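Local coordinates for protein archaemetzincin (PDB 3ZVS) that probably acts as a zinc metalloprotease whose natural substrate is unknown, holding one catalytic zinc ion and a second of apparently structural role, at residues L8-N11 with S12-E16; L94-F97 with R98-T101; H117-G120 with H121-L125. One frame throughout, in Å; residues are numbered along the deposited sequence.

Contact 1 (L8-N11 with S12-E16); sequences LSVN and SHTVE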
loop_
_atom_site.group_PDB
_atom_site.type_symbol
_atom_site.label_atom_id
_atom_site.label_comp_id
_atom_site.label_asym_id
_atom_site.label_seq_id
_atom_site.Cartn_x
_atom_site.Cartn_y
_atom_site.Cartn_z
ATOM N N LEU A 8 3.019 -10.360 -3.100
ATOM C CA LEU A 8 1.990 -11.062 -3.842
ATOM C C LEU A 8 2.149 -10.742 -5.314
ATOM O O LEU A 8 1.632 -9.717 -5.783
ATOM C CB LEU A 8 0.606 -10.634 -3.385
ATOM C CG LEU A 8 0.238 -10.923 -1.946
ATOM C CD1 LEU A 8 -1.053 -10.213 -1.578
ATOM C CD2 LEU A 8 0.100 -12.387 -1.673
ATOM N N SER A 9 2.914 -11.552 -6.040
ATOM C CA SER A 9 3.253 -11.234 -7.431
ATOM C C SER A 9 3.840 -9.830 -7.597
ATOM O O SER A 9 3.249 -8.961 -8.234
ATOM C CB SER A 9 2.062 -11.403 -8.336
ATOM O OG SER A 9 1.544 -12.735 -8.238
ATOM N N VAL A 10 5.026 -9.656 -7.051
ATOM C CA VAL A 10 5.686 -8.357 -7.016
ATOM C C VAL A 10 7.184 -8.542 -7.143
ATOM O O VAL A 10 7.746 -9.506 -6.636
ATOM C CB VAL A 10 5.314 -7.585 -5.727
ATOM C CG1 VAL A 10 5.876 -8.241 -4.475
ATOM C CG2 VAL A 10 5.740 -6.102 -5.842
ATOM N N ASN A 11 7.843 -7.590 -7.793
ATOM C CA ASN A 11 9.312 -7.572 -7.887
ATOM C C ASN A 11 9.960 -7.584 -6.494
ATOM O O ASN A 11 9.601 -6.790 -5.600
ATOM C CB ASN A 11 9.710 -6.301 -8.613
ATOM C CG ASN A 11 11.192 -6.220 -8.921
ATOM O OD1 ASN A 11 11.991 -7.083 -8.546
ATOM N ND2 ASN A 11 11.566 -5.176 -9.609
ATOM N N SER A 12 10.889 -8.514 -6.278
ATOM C CA SER A 12 11.566 -8.629 -4.985
ATOM C C SER A 12 12.313 -7.360 -4.603
ATOM O O SER A 12 12.434 -7.035 -3.412
ATOM C CB SER A 12 12.536 -9.830 -4.999
ATOM O OG SER A 12 13.539 -9.664 -5.968
ATOM N N HIS A 13 12.780 -6.634 -5.608
ATOM C CA HIS A 13 13.543 -5.400 -5.374
ATOM C C HIS A 13 12.600 -4.355 -4.761
ATOM O O HIS A 13 13.003 -3.582 -3.864
ATOM C CB HIS A 13 14.195 -4.884 -6.674
ATOM C CG HIS A 13 15.231 -5.812 -7.239
ATOM N ND1 HIS A 13 16.457 -6.007 -6.638
ATOM C CD2 HIS A 13 15.224 -6.598 -8.341
ATOM C CE1 HIS A 13 17.154 -6.883 -7.336
ATOM N NE2 HIS A 13 16.433 -7.254 -8.379
ATOM N N THR A 14 11.342 -4.349 -5.197
ATOM C CA THR A 14 10.363 -3.372 -4.688
ATOM C C THR A 14 10.011 -3.656 -3.233
ATOM O O THR A 14 9.839 -2.752 -2.395
ATOM C CB THR A 14 9.127 -3.400 -5.568
ATOM O OG1 THR A 14 9.530 -3.135 -6.916
ATOM C CG2 THR A 14 8.098 -2.352 -5.135
ATOM N N VAL A 15 9.956 -4.943 -2.909
ATOM C CA VAL A 15 9.783 -5.329 -1.545
ATOM C C VAL A 15 10.950 -4.836 -0.683
ATOM O O VAL A 15 10.728 -4.363 0.448
ATOM C CB VAL A 15 9.635 -6.877 -1.433
ATOM C CG1 VAL A 15 9.648 -7.319 0.041
ATOM C CG2 VAL A 15 8.362 -7.328 -2.149
ATOM N N GLU A 16 12.173 -4.976 -1.191
ATOM C CA GLU A 16 13.362 -4.495 -0.502
ATOM C C GLU A 16 13.283 -2.992 -0.246
ATOM O O GLU A 16 13.680 -2.540 0.820
ATOM C CB GLU A 16 14.622 -4.792 -1.325
ATOM C CG GLU A 16 15.040 -6.253 -1.353
ATOM C CD GLU A 16 16.158 -6.568 -2.391
ATOM O OE1 GLU A 16 16.598 -5.684 -3.174
ATOM O OE2 GLU A 16 16.593 -7.738 -2.416
#
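With chi1 at -174°, Asn11 sets CG opposite its backbone N and carries the amide over the first turn of the helix, while a chi2 near zero eclipses OD1 with CA and turns the oxygen, not ND2, back to the main chain of His13. Asn11 OD1 accepts from His13 N at 3.1 Å in a nearly straight bond (165° at the hydrogen), although the donor sits above the amide plane rather than on a lone pair. Asparagine suits this N-cap of helix 12-26: its side chain is just long enough to give an acceptor to an N-H that has no earlier helical carbonyl to meet. The same oxygen lies 3.3 Å from His13 CD2, with the imidazole standing upright to the amide. Asn11 O meanwhile takes the first helical bond from Val15 N at 3.3 Å, in the carbonyl plane, and a weak one from Thr14 N. One residue before the cap, Val10 CG1 meets Val15 CG2 at 3.5 Å, the two side chains crossing at about a right angle; the residue before the N-cap packed on the fourth residue after the N-cap is a hydrophobic staple. Valine works at both ends because its branches start close to the backbone, and Val15 also rests on Ile5 and Pro7 of strand 2-7. Farther out, His13 ND1 gives a weak bond to Glu16 OE1 along the helix surface.

Contact 2 (L94-F97 with R98-T101); sequences LSVF and RLTT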
loop_
_atom_site.group_PDB
_atom_site.type_symbol
_atom_site.label_atom_id
_atom_site.label_comp_id
_atom_site.label_asym_id
_atom_site.label_seq_id
_atom_site.Cartn_x
_atom_site.Cartn_y
_atom_site.Cartn_z
ATOM N N LEU A 94 -1.460 -2.905 -1.168
ATOM C CA LEU A 94 -0.955 -1.891 -2.083
ATOM C C LEU A 94 -0.686 -2.541 -3.447
ATOM O O LEU A 94 -0.056 -3.599 -3.507
ATOM C CB LEU A 94 0.371 -1.352 -1.550
ATOM C CG LEU A 94 1.180 -0.498 -2.524
ATOM C CD1 LEU A 94 0.509 0.824 -2.883
ATOM C CD2 LEU A 94 2.579 -0.231 -1.943
ATOM N N SER A 95 -1.084 -1.903 -4.525
ATOM C CA SER A 95 -0.627 -2.277 -5.857
ATOM C C SER A 95 0.287 -1.195 -6.401
ATOM O O SER A 95 -0.028 0.008 -6.323
ATOM C CB SER A 95 -1.759 -2.415 -6.830
ATOM O OG SER A 95 -1.246 -2.545 -8.140
ATOM N N VAL A 96 1.407 -1.615 -6.966
ATOM C CA VAL A 96 2.350 -0.683 -7.543
ATOM C C VAL A 96 2.120 -0.548 -9.062
ATOM O O VAL A 96 2.783 0.227 -9.758
ATOM C CB VAL A 96 3.812 -1.085 -7.219
ATOM C CG1 VAL A 96 4.057 -1.082 -5.735
ATOM C CG2 VAL A 96 4.127 -2.444 -7.825
ATOM N N PHE A 97 1.121 -1.244 -9.578
ATOM C CA PHE A 97 0.840 -1.247 -11.028
ATOM C C PHE A 97 0.645 0.155 -11.636
ATOM O O PHE A 97 1.205 0.483 -12.684
ATOM C CB PHE A 97 -0.383 -2.110 -11.347
ATOM C CG PHE A 97 -0.768 -2.120 -12.814
ATOM C CD1 PHE A 97 -1.633 -1.181 -13.347
ATOM C CD2 PHE A 97 -0.284 -3.099 -13.654
ATOM C CE1 PHE A 97 -1.996 -1.213 -14.669
ATOM C CE2 PHE A 97 -0.650 -3.137 -14.993
ATOM C CZ PHE A 97 -1.499 -2.161 -15.498
ATOM N N ARG A 98 -0.177 0.993 -10.990
ATOM C CA ARG A 98 -0.511 2.297 -11.528
ATOM C C ARG A 98 0.613 3.277 -11.306
ATOM O O ARG A 98 0.558 4.405 -11.814
ATOM C CB ARG A 98 -1.791 2.791 -10.857
ATOM C CG ARG A 98 -3.015 1.948 -11.227
ATOM C CD ARG A 98 -3.529 2.276 -12.620
ATOM N NE ARG A 98 -4.592 1.360 -13.031
ATOM C CZ ARG A 98 -5.430 1.567 -14.033
ATOM N NH1 ARG A 98 -5.416 2.719 -14.703
ATOM N NH2 ARG A 98 -6.337 0.648 -14.330
ATOM N N LEU A 99 1.637 2.867 -10.563
ATOM C CA LEU A 99 2.779 3.752 -10.259
ATOM C C LEU A 99 3.934 3.688 -11.267
ATOM O O LEU A 99 4.835 4.545 -11.252
ATOM C CB LEU A 99 3.319 3.464 -8.873
ATOM C CG LEU A 99 2.265 3.394 -7.745
ATOM C CD1 LEU A 99 2.911 3.062 -6.410
ATOM C CD2 LEU A 99 1.435 4.646 -7.634
ATOM N N THR A 100 3.905 2.703 -12.158
ATOM C CA THR A 100 4.999 2.452 -13.079
ATOM C C THR A 100 5.383 3.702 -13.846
ATOM O O THR A 100 4.539 4.416 -14.368
ATOM C CB THR A 100 4.598 1.360 -14.073
ATOM O OG1 THR A 100 3.475 1.786 -14.872
ATOM C CG2 THR A 100 4.169 0.139 -13.334
ATOM N N THR A 101 6.688 3.948 -13.910
ATOM C CA THR A 101 7.183 5.140 -14.587
ATOM C C THR A 101 8.655 4.903 -14.956
ATOM O O THR A 101 9.332 4.061 -14.358
ATOM C CB THR A 101 6.962 6.407 -13.702
ATOM O OG1 THR A 101 7.180 7.633 -14.442
ATOM C CG2 THR A 101 7.811 6.346 -12.463
HETATM O O HOH W 1 -1.662 0.687 -8.544
#
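A type I turn takes the chain off the end of strand 91-95, with Val96 O accepting from Leu99 N at 3.0 Å and Phe97 and Arg98 at its corners. Just before it, Ser95 OG accepts from Phe97 N at 3.1 Å; serine fits because its hydroxyl is short enough to fold over its own chain, and the same oxygen is also hydrogen-bonded to Lys71 O. A water bridges the bend, giving a proton to Ser95 O at 2.8 Å and accepting from Arg98 N at 2.9 Å, so it links strand end to turn. Bent at chi2 (-77°), Arg98 runs its chain beside the Phe97 ring, NE lying 3.9 Å from Phe97 CD1 and the guanidinium inclined 66° to the ring plane. Its NH2 makes a salt bridge with Asp72, which Phe97 also touches. A methionine in place of this arginine would probably leave Asp72 without its charged mate, even if the chain could still lie along the phenyl ring. On the buried side Leu99 turns CD1 to Val96, 4.0 Å from Val96 CA; leucine suits the place because its apolar branch is buried against Val96 and Phe82. Thr100 CG2 comes within 3.1 Å of Phe97 O, a tight approach. An ST turn running directly into a type I turn here ends the strand and starts the connection toward helix 104-122.

Contact 3 (H117-G120 with H121-L125); sequences HEIG and HVLGL. With ZN (zinc ion), chain D.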
loop_
_atom_site.group_PDB
_atom_site.type_symbol
_atom_site.label_atom_id
_atom_site.label_comp_id
_atom_site.label_asym_id
_atom_site.label_seq_id
_atom_site.Cartn_x
_atom_site.Cartn_y
_atom_site.Cartn_z
ATOM N N HIS A 117 0.838 5.432 3.020
ATOM C CA HIS A 117 -0.590 5.797 3.012
ATOM C C HIS A 117 -1.466 4.631 3.502
ATOM O O HIS A 117 -2.330 4.766 4.350
ATOM C CB HIS A 117 -0.970 6.210 1.593
ATOM C CG HIS A 117 -2.393 6.626 1.447
ATOM N ND1 HIS A 117 -2.793 7.947 1.527
ATOM C CD2 HIS A 117 -3.531 5.903 1.255
ATOM C CE1 HIS A 117 -4.108 8.019 1.355
ATOM N NE2 HIS A 117 -4.576 6.792 1.182
ATOM N N GLU A 118 -1.249 3.453 2.920
ATOM C CA GLU A 118 -2.048 2.297 3.301
ATOM C C GLU A 118 -1.846 1.930 4.771
ATOM O O GLU A 118 -2.781 1.622 5.488
ATOM C CB GLU A 118 -1.705 1.094 2.401
ATOM C CG GLU A 118 -2.152 1.260 0.959
ATOM C CD GLU A 118 -3.591 1.665 0.817
ATOM O OE1 GLU A 118 -4.459 1.114 1.546
ATOM O OE2 GLU A 118 -3.890 2.546 -0.004
ATOM N N ILE A 119 -0.615 1.919 5.217
ATOM C CA ILE A 119 -0.328 1.559 6.599
ATOM C C ILE A 119 -0.947 2.609 7.537
ATOM O O ILE A 119 -1.482 2.270 8.569
ATOM C CB ILE A 119 1.201 1.377 6.825
ATOM C CG1 ILE A 119 1.704 0.137 6.099
ATOM C CG2 ILE A 119 1.542 1.263 8.296
ATOM C CD1 ILE A 119 3.198 0.176 5.871
ATOM N N GLY A 120 -0.911 3.878 7.147
ATOM C CA GLY A 120 -1.558 4.908 7.939
ATOM C C GLY A 120 -3.025 4.597 8.158
ATOM O O GLY A 120 -3.528 4.815 9.263
ATOM N N HIS A 121 -3.723 4.134 7.128
ATOM C CA HIS A 121 -5.109 3.705 7.323
ATOM C C HIS A 121 -5.237 2.562 8.323
ATOM O O HIS A 121 -6.136 2.576 9.160
ATOM C CB HIS A 121 -5.738 3.209 6.032
ATOM C CG HIS A 121 -6.123 4.269 5.034
ATOM N ND1 HIS A 121 -6.861 5.393 5.342
ATOM C CD2 HIS A 121 -5.948 4.299 3.693
ATOM C CE1 HIS A 121 -7.116 6.067 4.223
ATOM N NE2 HIS A 121 -6.552 5.429 3.213
ATOM N N VAL A 122 -4.337 1.571 8.267
ATOM C CA VAL A 122 -4.418 0.468 9.225
ATOM C C VAL A 122 -4.261 1.001 10.659
ATOM O O VAL A 122 -4.900 0.489 11.587
ATOM C CB VAL A 122 -3.385 -0.655 8.938
ATOM C CG1 VAL A 122 -3.567 -1.797 9.937
ATOM C CG2 VAL A 122 -3.551 -1.173 7.521
ATOM N N LEU A 123 -3.460 2.042 10.806
ATOM C CA LEU A 123 -3.221 2.672 12.105
ATOM C C LEU A 123 -4.324 3.623 12.520
ATOM O O LEU A 123 -4.204 4.280 13.552
ATOM C CB LEU A 123 -1.896 3.435 12.126
ATOM C CG LEU A 123 -0.682 2.579 11.832
ATOM C CD1 LEU A 123 0.574 3.429 11.813
ATOM C CD2 LEU A 123 -0.583 1.420 12.813
ATOM N N GLY A 124 -5.355 3.755 11.707
ATOM C CA GLY A 124 -6.578 4.431 12.097
ATOM C C GLY A 124 -6.748 5.795 11.476
ATOM O O GLY A 124 -7.725 6.489 11.792
ATOM N N LEU A 125 -5.847 6.184 10.579
ATOM C CA LEU A 125 -5.932 7.479 9.918
ATOM C C LEU A 125 -6.846 7.466 8.702
ATOM O O LEU A 125 -6.699 6.653 7.791
ATOM C CB LEU A 125 -4.551 7.987 9.482
ATOM C CG LEU A 125 -3.531 8.148 10.598
ATOM C CD1 LEU A 125 -2.174 8.503 10.052
ATOM C CD2 LEU A 125 -3.978 9.254 11.537
HETATM ZN ZN ZN D . -6.547 6.150 1.276
#
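Gly120 and His121 lie at the centre of this last helical turn, each packed against residues of the other segment. Gly120 O receives Leu125 N at 3.0 Å; having no side chain, Gly120 lets Leu125 fold close over its carbonyl, with CB 3.3 Å from the same oxygen. His121 uses both ring nitrogens. NE2 binds the zinc ion at 2.1 Å, and ND1 donates to Leu125 O at 2.8 Å, nearly in line with the carbonyl, which fixes the rotation of the imidazole. One turn earlier His117, its CG anti to the backbone N (chi1 -179°), presents NE2 to the same zinc at 2.1 Å, the two rings standing almost perpendicular (88°); its ND1 is held by Val133 O. This is the HExxH helix of the zinc metalloproteases, where spacing of four residues puts both histidines on one face; with Gly124 and the third ligand His127 it extends to the metzincin signature HExxHxxGxxH. The bonds Leu125 N to Gly120 O and Gly124 N to His121 O make the Schellman motif, after which the chain leads on to His127; the positive phi of Gly124 (106°) suits glycine because a beta-carbon would press on the preceding carbonyl oxygen. Glu118, the inferred proton acceptor, has OE1 at the edge of the His121 ring, near its plane and 4.1 Å from CD2. On another side of the helix, Ile119 CG2 approaches Leu123 CD1 at 4.2 Å.

In the fold
From the N terminus the chain meets the three contacts in series; each closes only a short local turn, and none encloses or crosses another. Contact 1 joins the loop after strand 2-7 to the start of helix 12-26. Contact 2 lies at the exit from strand 91-95, in the same mixed sheet, and touches contact 1 where Thr14 CG2 packs on Val96 CG1 at 4.3 Å. The loop it starts leads into helix 104-122, and contact 3 ends that helix at the catalytic zinc, about 18 Å from contact 2 between centres. Contacts 1 and 3 do not touch, yet Ile119 reaches Leu22 and Phe26 farther along helix 12-26, tying the two helices together.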